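PDB 1VPB: putative modulator of DNA gyrase from Bacteroides thetaiotaomicron, which probably acts as a metallopeptidase of the PmbA/TldD (U62) family. Local coordinates for residues A[126-131]-A[304-309]; A[170-175]-A[184-189]; A[410-415]-A[444-449]. All coordinates share one frame; numbering follows the deposited sequence. Where two conformers were deposited one is given.

Contact 1. Residues A[126-131]-A[304-309]; sequences LKLYDA and SGARYF. With EDO (1,2-ethanediol), chain B.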
loop_
_atom_site.group_PDB
_atom_site.type_symbol
_atom_site.label_atom_id
_atom_site.label_comp_id
_atom_site.label_asym_id
_atom_site.label_seq_id
_atom_site.Cartn_x
_atom_site.Cartn_y
_atom_site.Cartn_z
ATOM N N LEU A 126 -4.407 4.944 -31.148
ATOM C CA LEU A 126 -4.756 3.748 -30.387
ATOM C C LEU A 126 -6.167 3.867 -29.756
ATOM O O LEU A 126 -6.679 2.870 -29.243
ATOM C CB LEU A 126 -3.747 3.450 -29.260
ATOM C CG LEU A 126 -2.367 3.042 -29.766
ATOM C CD1 LEU A 126 -1.291 3.073 -28.725
ATOM C CD2 LEU A 126 -2.337 1.675 -30.439
ATOM N N LYS A 127 -6.736 5.072 -29.754
ATOM C CA LYS A 127 -8.135 5.304 -29.360
ATOM C C LYS A 127 -8.391 4.851 -27.925
ATOM O O LYS A 127 -9.335 4.103 -27.646
ATOM C CB LYS A 127 -9.090 4.561 -30.318
ATOM C CG LYS A 127 -9.003 5.163 -31.716
ATOM C CD LYS A 127 -10.013 4.581 -32.662
ATOM C CE LYS A 127 -9.851 5.218 -34.024
ATOM N NZ LYS A 127 -10.810 4.582 -35.029
ATOM N N LEU A 128 -7.501 5.255 -27.018
ATOM C CA LEU A 128 -7.600 4.756 -25.652
ATOM C C LEU A 128 -8.345 5.721 -24.738
ATOM O O LEU A 128 -8.503 5.447 -23.524
ATOM C CB LEU A 128 -6.199 4.521 -25.086
ATOM C CG LEU A 128 -5.301 3.615 -25.948
ATOM C CD1 LEU A 128 -3.878 3.657 -25.412
ATOM C CD2 LEU A 128 -5.799 2.266 -25.975
ATOM N N TYR A 129 -8.818 6.830 -25.306
ATOM C CA TYR A 129 -9.526 7.856 -24.579
ATOM C C TYR A 129 -10.966 8.004 -25.104
ATOM O O TYR A 129 -11.160 8.358 -26.266
ATOM C CB TYR A 129 -8.814 9.217 -24.690
ATOM C CG TYR A 129 -9.401 10.298 -23.798
ATOM C CD1 TYR A 129 -10.575 10.967 -24.126
ATOM C CD2 TYR A 129 -8.810 10.634 -22.570
ATOM C CE1 TYR A 129 -11.118 11.911 -23.289
ATOM C CE2 TYR A 129 -9.378 11.576 -21.723
ATOM C CZ TYR A 129 -10.521 12.227 -22.083
ATOM O OH TYR A 129 -11.105 13.192 -21.231
ATOM N N ASP A 130 -11.930 7.785 -24.220
ATOM C CA ASP A 130 -13.375 7.954 -24.516
ATOM C C ASP A 130 -13.733 9.431 -24.487
ATOM O O ASP A 130 -13.807 10.088 -23.450
ATOM C CB ASP A 130 -14.136 7.144 -23.485
ATOM C CG ASP A 130 -15.618 7.222 -23.645
ATOM O OD1 ASP A 130 -16.064 7.806 -24.677
ATOM O OD2 ASP A 130 -16.376 6.714 -22.796
ATOM N N ALA A 131 -14.009 9.992 -25.666
ATOM C CA ALA A 131 -14.308 11.409 -25.756
ATOM C C ALA A 131 -15.567 11.843 -24.976
ATOM O O ALA A 131 -15.713 13.023 -24.653
ATOM C CB ALA A 131 -14.511 11.741 -27.213
ATOM N N SER A 304 -6.667 -2.025 -23.308
ATOM C CA SER A 304 -5.998 -1.655 -22.048
ATOM C C SER A 304 -4.559 -2.163 -22.100
ATOM O O SER A 304 -4.316 -3.304 -22.432
ATOM C CB SER A 304 -6.703 -2.293 -20.872
ATOM O OG SER A 304 -6.078 -1.874 -19.647
ATOM N N GLY A 305 -3.600 -1.280 -21.826
ATOM C CA GLY A 305 -2.188 -1.632 -21.899
ATOM C C GLY A 305 -1.445 -1.120 -23.109
ATOM O O GLY A 305 -0.205 -1.086 -23.164
ATOM N N ALA A 306 -2.187 -0.751 -24.156
ATOM C CA ALA A 306 -1.539 -0.390 -25.403
ATOM C C ALA A 306 -0.736 0.912 -25.270
ATOM O O ALA A 306 -1.141 1.839 -24.561
ATOM C CB ALA A 306 -2.576 -0.258 -26.507
ATOM N N ARG A 307 0.390 0.955 -25.938
ATOM C CA ARG A 307 1.269 2.136 -25.927
ATOM C C ARG A 307 2.343 2.056 -26.986
ATOM O O ARG A 307 2.794 0.969 -27.351
ATOM C CB ARG A 307 1.906 2.306 -24.534
ATOM C CG ARG A 307 2.742 1.165 -24.113
ATOM C CD ARG A 307 3.418 1.379 -22.758
ATOM N NE ARG A 307 4.189 0.184 -22.385
ATOM C CZ ARG A 307 5.078 0.142 -21.400
ATOM N NH1 ARG A 307 5.333 1.209 -20.637
ATOM N NH2 ARG A 307 5.677 -0.987 -21.146
ATOM N N TYR A 308 2.703 3.230 -27.528
ATOM C CA TYR A 308 3.765 3.277 -28.528
ATOM C C TYR A 308 5.191 3.479 -27.982
ATOM O O TYR A 308 6.135 3.327 -28.707
ATOM C CB TYR A 308 3.465 4.375 -29.542
ATOM C CG TYR A 308 2.347 3.987 -30.522
ATOM C CD1 TYR A 308 2.371 2.751 -31.130
ATOM C CD2 TYR A 308 1.273 4.845 -30.770
ATOM C CE1 TYR A 308 1.359 2.387 -32.016
ATOM C CE2 TYR A 308 0.238 4.484 -31.673
ATOM C CZ TYR A 308 0.319 3.235 -32.295
ATOM O OH TYR A 308 -0.693 2.841 -33.190
ATOM N N PHE A 309 5.283 3.823 -26.702
ATOM C CA PHE A 309 6.600 3.978 -26.084
ATOM C C PHE A 309 6.511 3.692 -24.593
ATOM O O PHE A 309 5.456 3.834 -23.993
ATOM C CB PHE A 309 7.195 5.377 -26.338
ATOM C CG PHE A 309 6.266 6.497 -26.076
ATOM C CD1 PHE A 309 5.419 6.989 -27.093
ATOM C CD2 PHE A 309 6.247 7.122 -24.836
ATOM C CE1 PHE A 309 4.589 8.031 -26.860
ATOM C CE2 PHE A 309 5.409 8.190 -24.615
ATOM C CZ PHE A 309 4.545 8.604 -25.639
HETATM C C1 EDO B . -4.539 2.270 -21.893
HETATM O O1 EDO B . -4.776 1.372 -20.828
HETATM C C2 EDO B . -3.141 2.821 -21.791
HETATM O O2 EDO B . -2.143 1.825 -22.020
#
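L126 lays its isobutyl end over one face of the Y308 ring. CD1 sits 3.8 Å from the ring centroid and 18° off the ring normal, a CH-pi contact displaced toward the rim, while CG comes to 3.5 Å from CE2 of Y308. The other methyl, CD2, lies by the phenol end, 3.4 Å from OH of Y308. A branched leucine suits this place because its two methyls can touch ring and hydroxyl at once, and with CG turned anti to the carbonyl carbon (chi1 -68°) the fork is carried across to the tyrosine. Beside this pair, L128 points the same way at A306: its CD2 lies 4.1 Å from CB of A306, and its CD1 rests near that residue's carbonyl oxygen. A306 is small enough to lie against both leucines.

A molecule of 1,2-ethanediol, probably from the crystallisation liquor, borders L128 and bonds the backbone of 304-309. G305 N donates to O1 of the diol at 3.1 Å, and O2 of the diol donates to A306 O at 2.7 Å. G305 has a positive phi at which a side chain would press on the preceding carbonyl.

Further out, the hydroxyl of Y308 hydrogen-bonds to P124 O, and Y119 meets the Y308 ring with its plane nearly parallel. A backbone bond between L126 and K302 joins the same two loops. Replacing Y308 with alanine is likely to leave L126 without the ring face it lies on and P124 O without its hydroxyl partner. No hydrogen bond links 126-131 directly to 304-309, so between these loops the attachment is one of apolar shape, with polar anchoring supplied by the flanking residues.

Contact 2. Residues A[170-175]-A[184-189]; sequences EDFAYR and ETKSTW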
loop_
_atom_site.group_PDB
_atom_site.type_symbol
_atom_site.label_atom_id
_atom_site.label_comp_id
_atom_site.label_asym_id
_atom_site.label_seq_id
_atom_site.Cartn_x
_atom_site.Cartn_y
_atom_site.Cartn_z
ATOM N N GLU A 170 -9.484 9.598 -15.941
ATOM C CA GLU A 170 -8.802 9.983 -17.150
ATOM C C GLU A 170 -7.357 10.288 -16.761
ATOM O O GLU A 170 -7.117 10.792 -15.666
ATOM C CB GLU A 170 -9.460 11.185 -17.816
ATOM C CG GLU A 170 -9.566 12.385 -16.922
ATOM C CD GLU A 170 -10.192 13.636 -17.538
ATOM O OE1 GLU A 170 -10.372 13.732 -18.748
ATOM O OE2 GLU A 170 -10.446 14.562 -16.746
ATOM N N ASP A 171 -6.442 10.015 -17.662
ATOM C CA ASP A 171 -4.997 10.159 -17.426
ATOM C C ASP A 171 -4.390 10.748 -18.659
ATOM O O ASP A 171 -4.692 10.326 -19.781
ATOM C CB ASP A 171 -4.381 8.827 -17.107
ATOM C CG ASP A 171 -4.811 8.308 -15.788
ATOM O OD1 ASP A 171 -4.210 8.734 -14.785
ATOM O OD2 ASP A 171 -5.664 7.442 -15.674
ATOM N N PHE A 172 -3.540 11.742 -18.455
ATOM C CA PHE A 172 -2.767 12.417 -19.501
ATOM C C PHE A 172 -1.314 12.483 -19.112
ATOM O O PHE A 172 -0.986 12.677 -17.932
ATOM C CB PHE A 172 -3.217 13.849 -19.685
ATOM C CG PHE A 172 -4.706 13.997 -20.026
ATOM C CD1 PHE A 172 -5.657 14.054 -19.031
ATOM C CD2 PHE A 172 -5.132 14.079 -21.353
ATOM C CE1 PHE A 172 -7.017 14.170 -19.337
ATOM C CE2 PHE A 172 -6.504 14.176 -21.649
ATOM C CZ PHE A 172 -7.408 14.209 -20.638
ATOM N N ALA A 173 -0.454 12.352 -20.093
ATOM C CA ALA A 173 1.015 12.453 -19.856
ATOM C C ALA A 173 1.660 13.082 -21.021
ATOM O O ALA A 173 1.349 12.724 -22.165
ATOM C CB ALA A 173 1.604 11.108 -19.626
ATOM N N TYR A 174 2.582 14.019 -20.744
ATOM C CA TYR A 174 3.425 14.640 -21.743
ATOM C C TYR A 174 4.855 14.437 -21.306
ATOM O O TYR A 174 5.182 14.851 -20.175
ATOM C CB TYR A 174 3.104 16.109 -21.838
ATOM C CG TYR A 174 3.907 16.897 -22.815
ATOM C CD1 TYR A 174 3.787 16.703 -24.192
ATOM C CD2 TYR A 174 4.755 17.909 -22.396
ATOM C CE1 TYR A 174 4.530 17.455 -25.114
ATOM C CE2 TYR A 174 5.478 18.691 -23.295
ATOM C CZ TYR A 174 5.347 18.487 -24.679
ATOM O OH TYR A 174 6.082 19.262 -25.585
ATOM N N ARG A 175 5.675 13.924 -22.211
ATOM C CA ARG A 175 7.018 13.464 -21.865
ATOM C C ARG A 175 8.000 14.200 -22.760
ATOM O O ARG A 175 7.736 14.403 -23.960
ATOM C CB ARG A 175 7.057 11.954 -22.067
ATOM C CG ARG A 175 8.419 11.328 -22.020
ATOM C CD ARG A 175 8.529 9.998 -21.230
ATOM N NE ARG A 175 8.764 10.267 -19.826
ATOM C CZ ARG A 175 9.777 10.978 -19.360
ATOM N NH1 ARG A 175 10.706 11.431 -20.176
ATOM N NH2 ARG A 175 9.890 11.208 -18.063
ATOM N N GLU A 184 3.191 12.077 -26.081
ATOM C CA GLU A 184 2.059 12.299 -25.223
ATOM C C GLU A 184 1.064 11.171 -25.343
ATOM O O GLU A 184 1.008 10.473 -26.382
ATOM C CB GLU A 184 1.393 13.618 -25.431
ATOM C CG GLU A 184 0.688 13.853 -26.692
ATOM C CD GLU A 184 0.018 15.240 -26.667
ATOM O OE1 GLU A 184 -0.766 15.587 -25.749
ATOM O OE2 GLU A 184 0.346 15.965 -27.567
ATOM N N THR A 185 0.397 10.933 -24.219
ATOM C CA THR A 185 -0.622 9.883 -24.121
ATOM C C THR A 185 -1.855 10.388 -23.410
ATOM O O THR A 185 -1.819 11.363 -22.662
ATOM C CB THR A 185 -0.063 8.677 -23.412
ATOM O OG1 THR A 185 0.352 9.032 -22.058
ATOM C CG2 THR A 185 1.150 8.158 -24.099
ATOM N N LYS A 186 -2.999 9.743 -23.669
ATOM C CA LYS A 186 -4.238 10.054 -22.934
ATOM C C LYS A 186 -5.072 8.785 -22.964
ATOM O O LYS A 186 -5.033 8.041 -23.927
ATOM C CB LYS A 186 -5.056 11.229 -23.524
ATOM C CG LYS A 186 -5.450 11.027 -24.963
ATOM C CD LYS A 186 -6.196 12.250 -25.522
ATOM C CE LYS A 186 -6.404 12.104 -27.014
ATOM N NZ LYS A 186 -7.494 13.019 -27.400
ATOM N N SER A 187 -5.745 8.514 -21.852
ATOM C CA SER A 187 -6.633 7.382 -21.753
ATOM C C SER A 187 -7.700 7.584 -20.690
ATOM O O SER A 187 -7.573 8.431 -19.775
ATOM C CB SER A 187 -5.866 6.109 -21.484
ATOM O OG SER A 187 -5.193 6.188 -20.231
ATOM N N THR A 188 -8.759 6.764 -20.806
ATOM C CA THR A 188 -9.834 6.713 -19.823
ATOM C C THR A 188 -10.025 5.298 -19.342
ATOM O O THR A 188 -9.507 4.314 -19.954
ATOM C CB THR A 188 -11.181 7.255 -20.410
ATOM O OG1 THR A 188 -11.391 6.595 -21.695
ATOM C CG2 THR A 188 -11.099 8.703 -20.676
ATOM N N TRP A 189 -10.711 5.179 -18.219
ATOM C CA TRP A 189 -11.145 3.886 -17.708
ATOM C C TRP A 189 -12.407 4.037 -16.895
ATOM O O TRP A 189 -12.665 5.066 -16.284
ATOM C CB TRP A 189 -10.061 3.155 -16.889
ATOM C CG TRP A 189 -9.681 3.860 -15.651
ATOM C CD1 TRP A 189 -8.726 4.835 -15.521
ATOM C CD2 TRP A 189 -10.290 3.711 -14.346
ATOM N NE1 TRP A 189 -8.701 5.278 -14.221
ATOM C CE2 TRP A 189 -9.609 4.582 -13.466
ATOM C CE3 TRP A 189 -11.289 2.899 -13.825
ATOM C CZ2 TRP A 189 -9.961 4.700 -12.102
ATOM C CZ3 TRP A 189 -11.617 2.999 -12.465
ATOM C CH2 TRP A 189 -10.942 3.890 -11.628
HETATM O O HOH W 1 -7.008 7.552 -13.279
HETATM O O HOH W 2 -6.401 6.145 -17.598
#
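F172 and K186 face each other as a non-hydrogen-bonded pair in a beta hairpin, strands 159-177 and 181-198 of the large antiparallel sheet, whose directions here differ by 170°. The tight part is the backbone ladder. D171 and S187 exchange two N-H...O bonds, and A173 and T185 do the same; T185 N to A173 O is 2.9 Å, whereas the return bond from A173 N reaches T185 O at 3.1 Å from 33° outside the carbonyl plane. Between these pairs, CA-H...O contacts such as K186 CA to D171 O at 3.2 Å fill the ladder. A173 belongs to this close part too: it is short enough to let OG1 of T185 approach its CB to 3.4 Å, a placement set by the threonine chi1 of 61°, with OG1 between the backbone N and carbonyl carbon.

On the face of E170, F172 and Y174, aromatic rings use the aliphatic roots of charged neighbours. K186 CB lies 3.6 Å from CD2 of F172, approaching the ring obliquely, and the rest of the lysine chain leads away. E184 CB meets the edge of the Y174 ring, while its carboxylate goes on to a salt bridge with K19. Y129 hydrogen-bonds to E170 and meets F172 ring against ring.

The looser, wetter part is the end at D171, S187 and W189, where water takes over from direct contact. The D171 carboxylate is nearly coplanar with the W189 ring but does not bond to it; instead one water donates to D171 OD2 and accepts from W189 NE1 at 3.0 Å, in the plane of the indole.

Contact 3. Residues A[410-415]-A[444-449]; sequences MNVTGN and EGVDFS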
loop_
_atom_site.group_PDB
_atom_site.type_symbol
_atom_site.label_atom_id
_atom_site.label_comp_id
_atom_site.label_asym_id
_atom_site.label_seq_id
_atom_site.Cartn_x
_atom_site.Cartn_y
_atom_site.Cartn_z
ATOM N N MET A 410 -6.067 -26.175 0.761
ATOM C CA MET A 410 -5.029 -26.963 0.077
ATOM C C MET A 410 -3.961 -26.029 -0.454
ATOM O O MET A 410 -4.212 -24.852 -0.724
ATOM C CB MET A 410 -5.619 -27.771 -1.090
ATOM C CG MET A 410 -6.742 -28.732 -0.728
ATOM S SD MET A 410 -6.198 -30.162 0.120
ATOM C CE MET A 410 -5.322 -31.033 -1.192
ATOM N N ASN A 411 -2.770 -26.571 -0.632
ATOM C CA ASN A 411 -1.711 -25.842 -1.299
ATOM C C ASN A 411 -1.326 -26.530 -2.580
ATOM O O ASN A 411 -1.258 -27.771 -2.636
ATOM C CB ASN A 411 -0.489 -25.772 -0.401
ATOM C CG ASN A 411 -0.693 -24.838 0.780
ATOM O OD1 ASN A 411 -1.227 -23.738 0.631
ATOM N ND2 ASN A 411 -0.249 -25.264 1.938
ATOM N N VAL A 412 -1.039 -25.715 -3.577
ATOM C CA VAL A 412 -0.436 -26.186 -4.816
ATOM C C VAL A 412 1.060 -25.832 -4.755
ATOM O O VAL A 412 1.428 -24.698 -4.413
ATOM C CB VAL A 412 -1.167 -25.580 -6.066
ATOM C CG1 VAL A 412 -0.860 -24.092 -6.264
ATOM C CG2 VAL A 412 -0.824 -26.376 -7.321
ATOM N N THR A 413 1.919 -26.809 -5.056
ATOM C CA THR A 413 3.357 -26.621 -4.946
ATOM C C THR A 413 4.023 -27.194 -6.161
ATOM O O THR A 413 3.432 -27.998 -6.864
ATOM C CB THR A 413 3.948 -27.341 -3.723
ATOM O OG1 THR A 413 3.751 -28.767 -3.825
ATOM C CG2 THR A 413 3.241 -26.925 -2.437
ATOM N N GLY A 414 5.266 -26.786 -6.375
ATOM C CA GLY A 414 6.056 -27.284 -7.497
ATOM C C GLY A 414 7.091 -26.266 -7.875
ATOM O O GLY A 414 7.474 -25.430 -7.057
ATOM N N ASN A 415 7.539 -26.321 -9.136
ATOM C CA ASN A 415 8.477 -25.363 -9.662
ATOM C C ASN A 415 7.831 -24.782 -10.906
ATOM O O ASN A 415 7.192 -25.503 -11.675
ATOM C CB ASN A 415 9.830 -26.007 -10.003
ATOM C CG ASN A 415 10.811 -25.005 -10.571
ATOM O OD1 ASN A 415 10.831 -24.720 -11.782
ATOM N ND2 ASN A 415 11.626 -24.427 -9.689
ATOM N N GLU A 444 -1.175 -30.679 -16.460
ATOM C CA GLU A 444 -1.233 -32.036 -15.962
ATOM C C GLU A 444 -0.216 -32.307 -14.868
ATOM O O GLU A 444 0.891 -31.790 -14.900
ATOM C CB GLU A 444 -0.966 -33.026 -17.103
ATOM C CG GLU A 444 -2.046 -33.111 -18.161
ATOM C CD GLU A 444 -3.350 -33.697 -17.666
ATOM O OE1 GLU A 444 -3.364 -34.271 -16.545
ATOM O OE2 GLU A 444 -4.370 -33.577 -18.414
ATOM N N GLY A 445 -0.597 -33.179 -13.935
ATOM C CA GLY A 445 0.334 -33.744 -12.955
ATOM C C GLY A 445 0.860 -32.705 -11.984
ATOM O O GLY A 445 2.066 -32.557 -11.808
ATOM N N VAL A 446 -0.068 -31.971 -11.376
ATOM C CA VAL A 446 0.270 -30.881 -10.458
ATOM C C VAL A 446 0.026 -31.385 -9.024
ATOM O O VAL A 446 -0.969 -32.059 -8.757
ATOM C CB VAL A 446 -0.580 -29.637 -10.736
ATOM C CG1 VAL A 446 -0.314 -28.527 -9.709
ATOM C CG2 VAL A 446 -0.299 -29.107 -12.151
ATOM N N ASP A 447 0.951 -31.039 -8.125
ATOM C CA ASP A 447 0.908 -31.431 -6.723
ATOM C C ASP A 447 0.048 -30.517 -5.874
ATOM O O ASP A 447 0.246 -29.287 -5.853
ATOM C CB ASP A 447 2.330 -31.481 -6.153
ATOM C CG ASP A 447 2.998 -32.772 -6.441
ATOM O OD1 ASP A 447 2.500 -33.814 -5.935
ATOM O OD2 ASP A 447 4.013 -32.839 -7.144
ATOM N N PHE A 448 -0.918 -31.148 -5.200
ATOM C CA PHE A 448 -1.759 -30.489 -4.187
ATOM C C PHE A 448 -1.577 -31.224 -2.864
ATOM O O PHE A 448 -1.577 -32.468 -2.831
ATOM C CB PHE A 448 -3.243 -30.517 -4.562
ATOM C CG PHE A 448 -3.579 -29.750 -5.798
ATOM C CD1 PHE A 448 -3.323 -30.304 -7.062
ATOM C CD2 PHE A 448 -4.184 -28.495 -5.720
ATOM C CE1 PHE A 448 -3.643 -29.614 -8.211
ATOM C CE2 PHE A 448 -4.494 -27.780 -6.865
ATOM C CZ PHE A 448 -4.216 -28.333 -8.123
ATOM N N SER A 449 -1.469 -30.446 -1.792
ATOM C CA SER A 449 -1.321 -30.993 -0.442
ATOM C C SER A 449 -2.147 -30.213 0.570
ATOM O O SER A 449 -2.384 -29.023 0.408
ATOM C CB SER A 449 0.138 -30.932 -0.044
ATOM O OG SER A 449 0.656 -29.641 -0.319
HETATM O O HOH W 3 3.268 -29.625 -8.999
HETATM O O HOH W 4 1.722 -29.821 -2.915
#
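Strands 410-413 and 446-449 run antiparallel with a marked twist, 150° between their directions and 4.6 Å at closest approach. N411 and S449 form a hydrogen-bonded pair: N411 N gives a nearly straight bond of 2.7 Å to S449 O (174° at the hydrogen), and S449 N returns one to N411 O. Next along, T413 N donates to D447 O at 3.1 Å, but the reverse link is made by water, which donates to T413 O and accepts from D447 N. G414, where the chain turns a corner, adopts backbone angles that call for glycine.

V412 and F448 share the buried face. CG2 of V412 stands over one face of the F448 ring, 4.1 Å from its centroid, and also presses on CG1 of V446 at 3.3 Å, closer than carbons usually pack. The valine torsion explains this double role: CG2 lies anti to the backbone N (chi1 72° for CG1), beside the carbonyl carbon. M410, its chain bent at chi2 and chi3, folds CE back to 4.0 Å from CB of F448, where a flexible thioether fits well.

The opposite face is polar, and short hydroxyl side chains suit it. A water hydrogen-bonds to S449 OG at 2.8 Å and lies doubtfully close to T413 OG1. D447 finds its charge partner in K246.

Strand 388-399 pairs with the other edge of 402-413, and strand 245-251 pairs with that of 446-450; M249 of strand 245-251 touches V412, V446 and F448. Just beyond, N415 caps the start of helix 416-421, its OD1 accepting from I417 N.

Contacts 1 and 2 lie on the same side of the chain's centre, their own centres about 8 Å apart, and they share a border: Y129 and D130 of contact 1 reach the hairpin, where D130 N hydrogen-bonds to OG1 of T188. The first thus joins two loops distant in sequence right beside the hairpin made by the second. Contact 3 stands about 38 Å from contact 1, between centre points, on the opposite side of the chain's centre, in a mixed sheet separate from the antiparallel sheet of contact 2. Chemistry follows place: contact 1 is partly buried and apolar without direct hydrogen bonds, contact 2 is a backbone ladder at the surface with charged side chains, and contact 3 combines a shorter ladder with one buried hydrophobic face.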